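Local coordinates for Xaa-Pro Dipeptidase (PDB 2QS8), which probably cleaves dipeptides or removes C-terminal residues from peptides, as a metal-dependent TIM-barrel peptidase of the amidohydrolase superfamily, at residues K15-K20 with K353-A358. Residues are numbered along the deposited sequence; the frame is centred on the assembly and turned at random.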
ATOM      1  N   LYS A  15     -41.614  14.530 -41.608  1.00 32.57           N
ATOM      2  CA  LYS A  15     -40.315  15.181 -41.638  1.00 32.55           C
ATOM      3  C   LYS A  15     -39.292  14.246 -40.997  1.00 31.77           C
ATOM      4  O   LYS A  15     -39.645  13.386 -40.183  1.00 29.64           O
ATOM      5  CB  LYS A  15     -40.369  16.521 -40.906  1.00 34.50           C
ATOM      6  CG  LYS A  15     -41.254  17.542 -41.603  1.00 38.30           C
ATOM      7  CD  LYS A  15     -40.971  18.941 -41.109  1.00 42.15           C
ATOM      8  CE  LYS A  15     -41.705  19.981 -41.943  1.00 44.50           C
ATOM      9  NZ  LYS A  15     -41.291  21.361 -41.551  1.00 46.36           N
ATOM     10  N   LEU A  16     -38.030  14.399 -41.376  1.00 31.27           N
ATOM     11  CA  LEU A  16     -36.994  13.531 -40.842  1.00 31.14           C
ATOM     12  C   LEU A  16     -35.660  14.206 -40.565  1.00 32.78           C
ATOM     13  O   LEU A  16     -35.042  14.777 -41.466  1.00 31.63           O
ATOM     14  CB  LEU A  16     -36.754  12.357 -41.792  1.00 31.67           C
ATOM     15  CG  LEU A  16     -35.553  11.453 -41.469  1.00 33.33           C
ATOM     16  CD1 LEU A  16     -35.864  10.618 -40.237  1.00 33.22           C
ATOM     17  CD2 LEU A  16     -35.244  10.535 -42.650  1.00 32.88           C
ATOM     18  N   ILE A  17     -35.237  14.144 -39.302  1.00 31.81           N
ATOM     19  CA  ILE A  17     -33.942  14.657 -38.882  1.00 31.72           C
ATOM     20  C   ILE A  17     -33.193  13.338 -38.683  1.00 32.17           C
ATOM     21  O   ILE A  17     -33.475  12.594 -37.742  1.00 33.16           O
ATOM     22  CB  ILE A  17     -34.040  15.440 -37.556  1.00 31.76           C
ATOM     23  CG1 ILE A  17     -34.976  16.640 -37.734  1.00 30.65           C
ATOM     24  CG2 ILE A  17     -32.659  15.917 -37.121  1.00 30.86           C
ATOM     25  CD1 ILE A  17     -35.174  17.458 -36.479  1.00 30.35           C
ATOM     26  N   ASP A  18     -32.260  13.033 -39.577  1.00 31.29           N
ATOM     27  CA  ASP A  18     -31.550  11.765 -39.502  1.00 30.98           C
ATOM     28  C   ASP A  18     -30.314  11.674 -38.609  1.00 30.77           C
ATOM     29  O   ASP A  18     -29.827  10.576 -38.358  1.00 29.15           O
ATOM     30  CB  ASP A  18     -31.209  11.258 -40.916  1.00 29.53           C
ATOM     31  CG  ASP A  18     -30.105  12.057 -41.598  1.00 29.98           C
ATOM     32  OD1 ASP A  18     -29.516  12.965 -40.979  1.00 30.81           O
ATOM     33  OD2 ASP A  18     -29.816  11.762 -42.776  1.00 32.53           O
ATOM     34  N   GLY A  19     -29.808  12.809 -38.139  1.00 31.04           N
ATOM     35  CA  GLY A  19     -28.643  12.778 -37.277  1.00 32.98           C
ATOM     36  C   GLY A  19     -27.338  13.152 -37.944  1.00 35.22           C
ATOM     37  O   GLY A  19     -26.404  13.573 -37.267  1.00 36.19           O
ATOM     38  N   LYS A  20     -27.270  12.996 -39.262  1.00 36.34           N
ATOM     39  CA  LYS A  20     -26.068  13.325 -40.026  1.00 37.64           C
ATOM     40  C   LYS A  20     -26.269  14.605 -40.835  1.00 37.89           C
ATOM     41  O   LYS A  20     -25.517  15.570 -40.687  1.00 36.47           O
ATOM     42  CB  LYS A  20     -25.716  12.180 -40.980  1.00 39.31           C
ATOM     43  CG  LYS A  20     -25.128  10.946 -40.316  1.00 40.25           C
ATOM     44  CD  LYS A  20     -23.610  10.952 -40.390  1.00 39.91           C
ATOM     45  CE  LYS A  20     -23.017   9.711 -39.738  1.00 40.39           C
ATOM     46  NZ  LYS A  20     -23.576   8.450 -40.298  1.00 36.39           N
ATOM     47  N   LYS A 353     -27.690  21.538 -34.325  1.00 28.18           N
ATOM     48  CA  LYS A 353     -26.432  21.115 -33.731  1.00 29.98           C
ATOM     49  C   LYS A 353     -26.702  20.496 -32.367  1.00 30.38           C
ATOM     50  O   LYS A 353     -26.016  19.560 -31.956  1.00 30.01           O
ATOM     51  CB  LYS A 353     -25.482  22.298 -33.586  1.00 32.92           C
ATOM     52  CG  LYS A 353     -24.166  22.115 -34.332  1.00 39.25           C
ATOM     53  CD  LYS A 353     -24.370  21.855 -35.829  1.00 42.77           C
ATOM     54  CE  LYS A 353     -23.031  21.736 -36.557  1.00 44.45           C
ATOM     55  NZ  LYS A 353     -23.199  21.373 -37.994  1.00 45.96           N
ATOM     56  N   ALA A 354     -27.713  21.015 -31.683  1.00 29.87           N
ATOM     57  CA  ALA A 354     -28.087  20.504 -30.377  1.00 30.51           C
ATOM     58  C   ALA A 354     -28.623  19.083 -30.516  1.00 30.03           C
ATOM     59  O   ALA A 354     -28.248  18.202 -29.745  1.00 30.39           O
ATOM     60  CB  ALA A 354     -29.137  21.407 -29.739  1.00 29.99           C
ATOM     61  N   ILE A 355     -29.493  18.855 -31.495  1.00 29.34           N
ATOM     62  CA  ILE A 355     -30.045  17.522 -31.696  1.00 29.09           C
ATOM     63  C   ILE A 355     -28.953  16.531 -32.107  1.00 29.94           C
ATOM     64  O   ILE A 355     -28.996  15.361 -31.733  1.00 30.03           O
ATOM     65  CB  ILE A 355     -31.147  17.523 -32.765  1.00 28.80           C
ATOM     66  CG1 ILE A 355     -32.294  18.420 -32.311  1.00 30.57           C
ATOM     67  CG2 ILE A 355     -31.654  16.112 -32.989  1.00 26.93           C
ATOM     68  CD1 ILE A 355     -33.372  18.620 -33.338  1.00 31.33           C
ATOM     69  N   GLN A 356     -27.972  17.008 -32.869  1.00 29.35           N
ATOM     70  CA  GLN A 356     -26.891  16.134 -33.305  1.00 31.02           C
ATOM     71  C   GLN A 356     -25.989  15.775 -32.126  1.00 30.46           C
ATOM     72  O   GLN A 356     -25.339  14.730 -32.130  1.00 31.93           O
ATOM     73  CB  GLN A 356     -26.082  16.798 -34.434  1.00 29.99           C
ATOM     74  CG  GLN A 356     -26.932  17.106 -35.665  1.00 31.81           C
ATOM     75  CD  GLN A 356     -26.129  17.583 -36.858  1.00 30.87           C
ATOM     76  OE1 GLN A 356     -25.251  18.427 -36.736  1.00 32.34           O
ATOM     77  NE2 GLN A 356     -26.447  17.048 -38.030  1.00 32.27           N
ATOM     78  N   SER A 357     -25.973  16.628 -31.106  1.00 29.40           N
ATOM     79  CA  SER A 357     -25.150  16.373 -29.938  1.00 29.05           C
ATOM     80  C   SER A 357     -25.773  15.301 -29.043  1.00 28.11           C
ATOM     81  O   SER A 357     -25.113  14.776 -28.156  1.00 29.91           O
ATOM     82  CB  SER A 357     -24.951  17.653 -29.125  1.00 28.70           C
ATOM     83  OG  SER A 357     -26.071  17.895 -28.297  1.00 30.38           O
ATOM     84  N   ALA A 358     -27.041  14.983 -29.274  1.00 28.13           N
ATOM     85  CA  ALA A 358     -27.730  13.974 -28.478  1.00 26.10           C
ATOM     86  C   ALA A 358     -27.995  12.719 -29.301  1.00 27.07           C
ATOM     87  O   ALA A 358     -28.692  11.812 -28.854  1.00 26.32           O
ATOM     88  CB  ALA A 358     -29.032  14.531 -27.953  1.00 26.20           C
TER
HETATM   89  O   HOH W   1     -29.014  15.708 -38.429  1.00 33.38           O
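The amide of Q356 has the carbonyl oxygen of G19 well off one face, displaced toward the CG and NE2 side; G19 O lies 3.9 Å from Q356 CG and 3.6 Å from NE2. K20 O comes from the same side but is less raised, and stands 3.2 Å from Q356 NE2. A water sits slightly to the other side of the amide plane. It accepts from Q356 NE2 at 2.9 Å and, more weakly, from G19 N at 3.0 Å, so it bridges helix 351-357 to the turn. D22 OD1 is a further, weak acceptor for NE2. Q356 reaches this point with CG anti to the carbonyl carbon (chi1 -60°) and an extended chain beyond. With alanine in place of Q356, the bridging water would probably lose its donor on the helix, and a gap is likely to open beside the G19 carbonyl.

D18 shapes the turn. Its OD1 accepts from K20 N at 2.8 Å, from above the carboxylate plane, with an N-H...O angle of 148°. This is an Asx turn, and S21 N also donates to OD1. G19 has a positive phi (103°), where a side chain would press on the D18 carbonyl oxygen.

The rest of the contact is apolar. I17 CD1 and I355 CD1 meet tip to tip at 3.8 Å, and the two side chains cross at about a right angle. Both also touch L62 of strand 60-67.

The contact joins the turn that follows strand 9-16 to helix 351-357. That strand pairs with strands 28-33 and 60-67 in the mixed sheet, so the N-terminal part of the sheet is tied to a helix far along the chain. The chemistry implies a mixed join: an isoleucine pair on one side, and on the other an amide linked through water, weakly at the G19 end.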